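Local coordinates for protein putative cell surface hydrolase (Lactobacillus plantarum, PDB 3LP5) that is of unknown specific function but has an alpha/beta hydrolase fold and probably hydrolyses an as yet unidentified substrate at the bacterial cell surface, at residues Phe152-Pro163 and Tyr190-Val199; Lys200-Thr208 and Gln242-Asn250. All blocks are in the same frame, centred on the assembly; numbering follows the deposited sequence.

Contact 1 of 2, residues Phe152-Pro163 and Tyr190-Val199; sequences FKELYRYRTGLP and YGKYIFQDQV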
# COMPACT_ATOMS: atom_id res chain seq x y z
N PHE A 152 -10.41 -6.83 11.28
CA PHE A 152 -9.13 -7.15 11.87
C PHE A 152 -9.06 -8.67 12.20
O PHE A 152 -8.01 -9.28 12.06
CB PHE A 152 -8.96 -6.40 13.18
CG PHE A 152 -7.69 -6.79 13.91
CD1 PHE A 152 -6.44 -6.38 13.44
CD2 PHE A 152 -7.75 -7.64 15.02
CE1 PHE A 152 -5.26 -6.74 14.10
CE2 PHE A 152 -6.58 -8.02 15.67
CZ PHE A 152 -5.32 -7.56 15.20
N LYS A 153 -10.16 -9.27 12.62
CA LYS A 153 -10.18 -10.73 12.96
C LYS A 153 -9.73 -11.54 11.75
O LYS A 153 -8.96 -12.48 11.91
CB LYS A 153 -11.58 -11.16 13.42
CG LYS A 153 -11.87 -10.70 14.89
CD LYS A 153 -13.28 -11.19 15.37
CE LYS A 153 -13.74 -10.45 16.62
NZ LYS A 153 -15.14 -10.88 17.01
N GLU A 154 -10.15 -11.13 10.55
CA GLU A 154 -9.79 -11.87 9.37
C GLU A 154 -8.32 -11.61 9.02
O GLU A 154 -7.60 -12.55 8.77
CB GLU A 154 -10.71 -11.50 8.18
CG GLU A 154 -10.33 -12.26 6.88
CD GLU A 154 -11.11 -11.86 5.63
OE1 GLU A 154 -11.62 -10.70 5.50
OE2 GLU A 154 -11.16 -12.68 4.72
N LEU A 155 -7.84 -10.36 9.04
CA LEU A 155 -6.39 -10.11 8.81
C LEU A 155 -5.50 -10.78 9.86
O LEU A 155 -4.40 -11.21 9.52
CB LEU A 155 -6.07 -8.63 8.81
CG LEU A 155 -6.89 -7.82 7.80
CD1 LEU A 155 -6.69 -6.31 8.00
CD2 LEU A 155 -6.35 -8.18 6.38
N TYR A 156 -5.97 -10.89 11.10
CA TYR A 156 -5.08 -11.45 12.14
C TYR A 156 -5.08 -12.96 11.98
O TYR A 156 -4.06 -13.62 12.07
CB TYR A 156 -5.63 -11.08 13.50
CG TYR A 156 -4.78 -11.46 14.67
CD1 TYR A 156 -3.57 -10.82 14.90
CD2 TYR A 156 -5.20 -12.44 15.57
CE1 TYR A 156 -2.76 -11.14 16.03
CE2 TYR A 156 -4.40 -12.79 16.71
CZ TYR A 156 -3.16 -12.15 16.91
OH TYR A 156 -2.38 -12.50 18.04
N ARG A 157 -6.25 -13.50 11.66
CA ARG A 157 -6.36 -14.96 11.52
C ARG A 157 -5.46 -15.52 10.43
O ARG A 157 -4.97 -16.66 10.53
CB ARG A 157 -7.81 -15.37 11.21
CG ARG A 157 -7.99 -16.91 11.27
CD ARG A 157 -9.23 -17.44 10.49
NE ARG A 157 -9.05 -18.80 9.88
CZ ARG A 157 -8.18 -19.78 10.23
NH1 ARG A 157 -7.32 -19.69 11.25
NH2 ARG A 157 -8.19 -20.92 9.54
N TYR A 158 -5.25 -14.76 9.36
CA TYR A 158 -4.44 -15.29 8.28
C TYR A 158 -3.01 -14.73 8.22
O TYR A 158 -2.31 -14.93 7.21
CB TYR A 158 -5.13 -15.11 6.91
CG TYR A 158 -6.39 -15.90 6.87
CD1 TYR A 158 -6.33 -17.30 6.88
CD2 TYR A 158 -7.64 -15.27 6.90
CE1 TYR A 158 -7.48 -18.05 6.86
CE2 TYR A 158 -8.81 -16.02 6.89
CZ TYR A 158 -8.70 -17.41 6.87
OH TYR A 158 -9.80 -18.20 6.86
N ARG A 159 -2.56 -14.10 9.28
CA ARG A 159 -1.26 -13.37 9.25
C ARG A 159 -0.13 -14.34 9.04
O ARG A 159 0.88 -13.93 8.51
CB ARG A 159 -1.05 -12.57 10.55
CG ARG A 159 -0.86 -13.52 11.81
CD ARG A 159 -0.92 -12.74 13.16
NE ARG A 159 -0.62 -13.61 14.30
CZ ARG A 159 -1.43 -14.56 14.79
NH1 ARG A 159 -2.64 -14.82 14.23
NH2 ARG A 159 -1.03 -15.29 15.84
N THR A 160 -0.27 -15.62 9.46
CA THR A 160 0.81 -16.57 9.22
C THR A 160 1.02 -16.90 7.73
O THR A 160 2.07 -17.42 7.34
CB THR A 160 0.70 -17.87 10.02
OG1 THR A 160 -0.50 -18.55 9.64
CG2 THR A 160 0.67 -17.56 11.51
N GLY A 161 0.04 -16.57 6.88
CA GLY A 161 0.27 -16.70 5.46
C GLY A 161 1.22 -15.64 4.89
O GLY A 161 1.64 -15.77 3.76
N LEU A 162 1.57 -14.58 5.66
CA LEU A 162 2.46 -13.53 5.13
C LEU A 162 3.82 -14.12 4.76
O LEU A 162 4.24 -15.10 5.37
CB LEU A 162 2.65 -12.36 6.12
CG LEU A 162 1.39 -11.47 6.28
CD1 LEU A 162 1.44 -10.68 7.61
CD2 LEU A 162 1.12 -10.54 5.05
N PRO A 163 4.47 -13.57 3.74
CA PRO A 163 5.84 -14.03 3.43
C PRO A 163 6.86 -13.60 4.47
O PRO A 163 6.92 -12.43 4.82
CB PRO A 163 6.15 -13.36 2.08
CG PRO A 163 5.13 -12.38 1.88
CD PRO A 163 3.90 -12.76 2.65
N TYR A 190 -3.30 -1.18 14.93
CA TYR A 190 -3.50 -2.65 14.98
C TYR A 190 -2.64 -3.39 13.93
O TYR A 190 -2.43 -4.61 14.00
CB TYR A 190 -4.99 -3.00 14.81
CG TYR A 190 -5.83 -2.93 16.06
CD1 TYR A 190 -5.94 -1.75 16.78
CD2 TYR A 190 -6.64 -4.03 16.45
CE1 TYR A 190 -6.77 -1.69 17.94
CE2 TYR A 190 -7.46 -3.97 17.57
CZ TYR A 190 -7.52 -2.80 18.31
OH TYR A 190 -8.38 -2.74 19.40
N GLY A 191 -2.12 -2.63 12.98
CA GLY A 191 -1.12 -3.14 11.98
C GLY A 191 -0.00 -3.95 12.65
O GLY A 191 0.37 -5.03 12.13
N LYS A 192 0.52 -3.47 13.78
CA LYS A 192 1.66 -4.14 14.41
C LYS A 192 1.31 -5.56 14.90
O LYS A 192 2.18 -6.44 14.92
CB LYS A 192 2.20 -3.31 15.55
CG LYS A 192 1.29 -3.40 16.75
CD LYS A 192 1.52 -2.32 17.88
CE LYS A 192 2.93 -1.86 18.01
NZ LYS A 192 3.16 -1.27 19.42
N TYR A 193 0.05 -5.82 15.26
CA TYR A 193 -0.35 -7.19 15.66
C TYR A 193 -0.36 -8.19 14.51
O TYR A 193 -0.17 -9.39 14.72
CB TYR A 193 -1.75 -7.21 16.35
CG TYR A 193 -1.88 -6.19 17.45
CD1 TYR A 193 -0.97 -6.18 18.50
CD2 TYR A 193 -2.87 -5.22 17.41
CE1 TYR A 193 -1.05 -5.23 19.50
CE2 TYR A 193 -2.98 -4.28 18.41
CZ TYR A 193 -2.05 -4.28 19.45
OH TYR A 193 -2.12 -3.34 20.45
N ILE A 194 -0.60 -7.70 13.32
CA ILE A 194 -0.56 -8.50 12.11
C ILE A 194 0.90 -8.77 11.72
O ILE A 194 1.31 -9.91 11.49
CB ILE A 194 -1.31 -7.81 11.00
CG1 ILE A 194 -2.82 -7.86 11.30
CG2 ILE A 194 -1.16 -8.59 9.65
CD1 ILE A 194 -3.59 -6.65 10.78
N PHE A 195 1.73 -7.75 11.73
CA PHE A 195 3.04 -7.84 11.09
C PHE A 195 4.20 -8.25 11.99
O PHE A 195 5.04 -8.99 11.52
CB PHE A 195 3.36 -6.54 10.36
CG PHE A 195 2.46 -6.29 9.18
CD1 PHE A 195 2.51 -7.14 8.08
CD2 PHE A 195 1.57 -5.24 9.17
CE1 PHE A 195 1.67 -6.92 6.97
CE2 PHE A 195 0.74 -5.02 8.06
CZ PHE A 195 0.82 -5.87 6.96
N GLN A 196 4.23 -7.84 13.27
CA GLN A 196 5.45 -8.00 14.05
C GLN A 196 5.66 -9.52 14.24
O GLN A 196 4.72 -10.27 14.56
CB GLN A 196 5.40 -7.31 15.45
CG GLN A 196 5.30 -5.79 15.45
CD GLN A 196 5.27 -5.14 16.89
OE1 GLN A 196 4.40 -5.45 17.84
NE2 GLN A 196 6.21 -4.22 17.06
N ASP A 197 6.88 -9.96 14.04
CA ASP A 197 7.16 -11.42 14.11
C ASP A 197 6.47 -12.32 13.06
O ASP A 197 6.56 -13.53 13.16
CB ASP A 197 7.00 -11.96 15.53
CG ASP A 197 8.24 -11.61 16.42
OD1 ASP A 197 8.91 -10.58 16.18
OD2 ASP A 197 8.59 -12.37 17.35
N GLN A 198 5.80 -11.73 12.09
CA GLN A 198 5.35 -12.49 10.92
C GLN A 198 6.17 -12.16 9.71
O GLN A 198 6.13 -12.93 8.76
CB GLN A 198 3.86 -12.26 10.56
CG GLN A 198 2.92 -12.83 11.57
CD GLN A 198 3.18 -14.35 11.88
OE1 GLN A 198 3.50 -15.14 11.00
NE2 GLN A 198 3.04 -14.71 13.15
N VAL A 199 6.89 -11.02 9.71
CA VAL A 199 7.69 -10.60 8.57
C VAL A 199 9.12 -10.27 9.08
O VAL A 199 9.33 -10.07 10.27
CB VAL A 199 7.03 -9.40 7.79
CG1 VAL A 199 5.57 -9.75 7.33
CG2 VAL A 199 7.01 -8.12 8.62
O HOH W 1 1.96 -12.73 15.55
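F152 and Y190 meet as a T-shaped pair: the edge of the Y190 ring, led by CD2, stands over the centre of the F152 face, with ring centroids 5.1 Å apart and planes at 88°. With CG anti to the backbone N (chi1 175°), the F152 ring reaches across to helix 191-195, where Y193 CB abuts its edge. Y156 CB backs its other face.

Next along the interface, I194 is wedged between neighbours. I194 CD1 lies 3.7 Å from L155 CB and also meets F152 CE1, while the CG2 branch approaches R159 CB and L162. L162 CD1 in turn packs 3.7 Å from CD1 of F195, whose own side chain continues to T113 of helix 107-118 and L131 of strand 127-134.

At the more polar end, the R159 guanidinium lies over the Y156 ring, and R159 NH1 donates to Y156 O (2.8 Å) from above the carbonyl plane. The backbone N of R159 reaches that oxygen from the opposite face, so two donors grip it. Q198, bent at chi2, brings its CG to 3.8 Å from R159 CG. Water 1 accepts from R159 NE (3.0 Å) and from Q198 NE2.

Helices 152-157 and 191-195 thus pair at 25°, their axes 9.4 Å apart, on one side of the alpha/beta hydrolase sheet. No direct hydrogen bond spans the two segments, and I194 O is buried without a partner; cohesion therefore rests on apolar and aromatic packing, with one water bridging the polar end.

Contact 2 of 2, residues Lys200-Thr208 and Gln242-Asn250; sequences KHFTEITVT and QKNAQRVQN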
# COMPACT_ATOMS: atom_id res chain seq x y z
N LYS A 200 10.09 -10.23 8.17
CA LYS A 200 11.50 -9.92 8.51
C LYS A 200 11.68 -8.57 9.27
O LYS A 200 12.38 -8.51 10.28
CB LYS A 200 12.31 -9.88 7.19
CG LYS A 200 13.81 -10.09 7.35
CD LYS A 200 14.64 -9.34 6.29
CE LYS A 200 14.66 -9.97 4.89
NZ LYS A 200 14.46 -11.46 4.92
N HIS A 201 11.07 -7.48 8.79
CA HIS A 201 11.16 -6.19 9.48
C HIS A 201 9.86 -5.48 9.36
O HIS A 201 9.23 -5.49 8.25
CB HIS A 201 12.19 -5.21 8.87
CG HIS A 201 13.57 -5.76 8.70
ND1 HIS A 201 14.43 -5.96 9.77
CD2 HIS A 201 14.27 -6.07 7.58
CE1 HIS A 201 15.59 -6.42 9.31
NE2 HIS A 201 15.52 -6.49 7.99
N PHE A 202 9.44 -4.86 10.47
CA PHE A 202 8.26 -4.01 10.51
C PHE A 202 8.63 -2.67 11.08
O PHE A 202 9.26 -2.61 12.15
CB PHE A 202 7.17 -4.65 11.37
CG PHE A 202 5.95 -3.80 11.52
CD1 PHE A 202 5.11 -3.56 10.44
CD2 PHE A 202 5.63 -3.26 12.76
CE1 PHE A 202 3.97 -2.80 10.56
CE2 PHE A 202 4.51 -2.47 12.90
CZ PHE A 202 3.65 -2.26 11.82
N THR A 203 8.28 -1.61 10.35
CA THR A 203 8.69 -0.22 10.73
C THR A 203 7.50 0.73 10.73
O THR A 203 6.85 0.87 9.72
CB THR A 203 9.79 0.32 9.81
OG1 THR A 203 10.90 -0.53 9.93
CG2 THR A 203 10.27 1.72 10.18
N GLU A 204 7.19 1.34 11.89
CA GLU A 204 6.17 2.35 11.98
C GLU A 204 6.79 3.71 11.82
O GLU A 204 7.84 3.99 12.41
CB GLU A 204 5.45 2.30 13.34
CG GLU A 204 4.95 0.88 13.62
CD GLU A 204 4.50 0.69 15.07
OE1 GLU A 204 3.38 1.13 15.38
OE2 GLU A 204 5.27 0.11 15.89
N ILE A 205 6.10 4.56 11.06
CA ILE A 205 6.59 5.92 10.74
C ILE A 205 5.43 6.84 10.97
O ILE A 205 4.33 6.54 10.54
CB ILE A 205 7.08 6.04 9.24
CG1 ILE A 205 8.23 5.08 8.96
CG2 ILE A 205 7.52 7.52 8.89
CD1 ILE A 205 8.52 4.77 7.48
N THR A 206 5.67 7.99 11.62
CA THR A 206 4.63 8.98 11.80
C THR A 206 4.74 10.10 10.78
O THR A 206 5.82 10.65 10.54
CB THR A 206 4.64 9.60 13.24
OG1 THR A 206 4.69 8.54 14.19
CG2 THR A 206 3.38 10.37 13.49
N VAL A 207 3.61 10.45 10.19
CA VAL A 207 3.46 11.65 9.40
C VAL A 207 2.19 12.32 9.90
O VAL A 207 1.09 11.75 9.79
CB VAL A 207 3.32 11.33 7.86
CG1 VAL A 207 2.98 12.57 7.05
CG2 VAL A 207 4.61 10.73 7.37
N THR A 208 2.32 13.56 10.38
CA THR A 208 1.17 14.16 11.03
C THR A 208 0.16 14.52 9.97
O THR A 208 0.54 15.00 8.92
CB THR A 208 1.54 15.35 11.93
OG1 THR A 208 1.92 16.46 11.10
CG2 THR A 208 2.70 14.99 12.86
N GLN A 242 18.41 11.62 7.20
CA GLN A 242 18.50 11.68 8.67
C GLN A 242 17.18 12.11 9.30
O GLN A 242 16.75 11.51 10.27
CB GLN A 242 19.69 12.55 9.11
CG GLN A 242 21.00 11.83 8.74
CD GLN A 242 22.29 12.66 8.88
OE1 GLN A 242 22.29 13.89 8.74
NE2 GLN A 242 23.38 11.97 9.14
N LYS A 243 16.53 13.11 8.70
CA LYS A 243 15.27 13.63 9.14
C LYS A 243 14.16 12.57 8.98
O LYS A 243 13.29 12.46 9.86
CB LYS A 243 14.95 14.91 8.35
CG LYS A 243 13.56 15.56 8.59
CD LYS A 243 13.52 17.04 8.13
CE LYS A 243 13.32 17.25 6.59
NZ LYS A 243 12.46 18.47 6.27
N ASN A 244 14.14 11.84 7.87
CA ASN A 244 13.11 10.79 7.66
C ASN A 244 13.31 9.67 8.68
O ASN A 244 12.32 9.17 9.27
CB ASN A 244 13.15 10.23 6.23
CG ASN A 244 12.44 11.13 5.21
OD1 ASN A 244 11.68 12.01 5.57
ND2 ASN A 244 12.68 10.89 3.93
N ALA A 245 14.58 9.33 8.92
CA ALA A 245 14.99 8.35 9.95
C ALA A 245 14.39 8.69 11.32
O ALA A 245 13.97 7.80 12.06
CB ALA A 245 16.55 8.25 10.08
N GLN A 246 14.26 9.98 11.61
CA GLN A 246 13.76 10.38 12.90
C GLN A 246 12.25 10.36 12.98
O GLN A 246 11.70 10.50 14.09
CB GLN A 246 14.25 11.77 13.27
CG GLN A 246 15.75 11.88 13.53
CD GLN A 246 16.12 13.35 13.70
OE1 GLN A 246 15.66 14.21 12.94
NE2 GLN A 246 16.92 13.64 14.72
N ARG A 247 11.58 10.17 11.83
CA ARG A 247 10.13 9.88 11.79
C ARG A 247 9.75 8.43 12.19
O ARG A 247 8.58 8.15 12.53
CB ARG A 247 9.57 10.15 10.40
CG ARG A 247 9.73 11.60 9.95
CD ARG A 247 9.14 11.78 8.54
NE ARG A 247 9.72 12.95 7.86
CZ ARG A 247 9.48 14.22 8.18
NH1 ARG A 247 8.66 14.55 9.19
NH2 ARG A 247 10.08 15.18 7.51
N VAL A 248 10.70 7.51 12.12
CA VAL A 248 10.48 6.11 12.58
C VAL A 248 10.19 6.06 14.10
O VAL A 248 10.92 6.71 14.90
CB VAL A 248 11.70 5.29 12.24
CG1 VAL A 248 11.69 3.87 12.90
CG2 VAL A 248 11.87 5.23 10.73
N GLN A 249 9.13 5.35 14.49
CA GLN A 249 8.62 5.33 15.87
C GLN A 249 9.11 4.10 16.66
O GLN A 249 8.90 4.00 17.89
CB GLN A 249 7.09 5.24 15.87
CG GLN A 249 6.37 6.45 15.35
CD GLN A 249 6.70 7.67 16.16
OE1 GLN A 249 6.04 7.97 17.16
NE2 GLN A 249 7.76 8.34 15.77
N ASN A 250 9.70 3.13 15.95
CA ASN A 250 10.20 1.92 16.60
C ASN A 250 11.59 1.56 16.08
O ASN A 250 12.10 0.46 16.37
CB ASN A 250 9.18 0.76 16.44
CG ASN A 250 9.06 0.29 15.00
OD1 ASN A 250 9.22 1.07 14.04
ND2 ASN A 250 8.83 -1.02 14.83
O HOH W 2 7.02 13.00 11.09
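I205 and V248 form a single antiparallel beta bridge, a non-hydrogen-bonded pair flanked by the bonds Q249 N to E204 O (2.8 Å) and T206 N to R247 O (3.1 Å). N250 then prolongs the pairing with its side chain. Its CG sits between backbone N and carbonyl carbon (chi1 68°), which turns the amide to the strand: N250 ND2 donates to F202 O at 3.1 Å, and N250 OD1 accepts from E204 N at 3.0 Å, the donor lying above the carbonyl plane. The amide thus mimics the peptide group that a further strand would offer.

Strand 201-206 is the last of the alpha/beta hydrolase sheet. Its other edge is bonded to strand 167-172 through H201, T203 and I205, and the C-terminal tail docks on the outer edge after the type I turn A245-V248 has led it out of helix 238-245.

V248 sets both methyls against T203 CG2, with V248 CG1 at 3.7 Å, and CG2 also reaches I205 CG1. R247 rests its CB against I205 CG2 and runs extended to NE, which donates almost straight (169°) along a lone pair of N244 OD1. Water 2 accepts from R247 NH1 and donates to T206 O at 2.7 Å. Cut back to an alanine here, the side chain would probably leave N244 OD1 without this donor and the water without its link to the tail. N244 ND2 is held by S225 and Q229 of helix 217-231.

In the fold
Contacts 1 and 2 follow in series along the chain, V199 ending one and K200 starting the other, with centres about 19 Å apart. They nevertheless touch: F202 of the edge strand packs CD1 against F195 CB at 3.5 Å and CE2 against K192 CB at 3.6 Å. Helix 191-195 therefore faces helix 152-157 in contact 1 while K192 and F195 bear on the strand whose outer edge receives the C-terminal tail in contact 2. Contact 1 also adjoins helix 107-118, which begins at what is probably the nucleophile elbow at the end of strand 99-105. A sodium site formed by G28, T31 and K33 involves no residue of either contact.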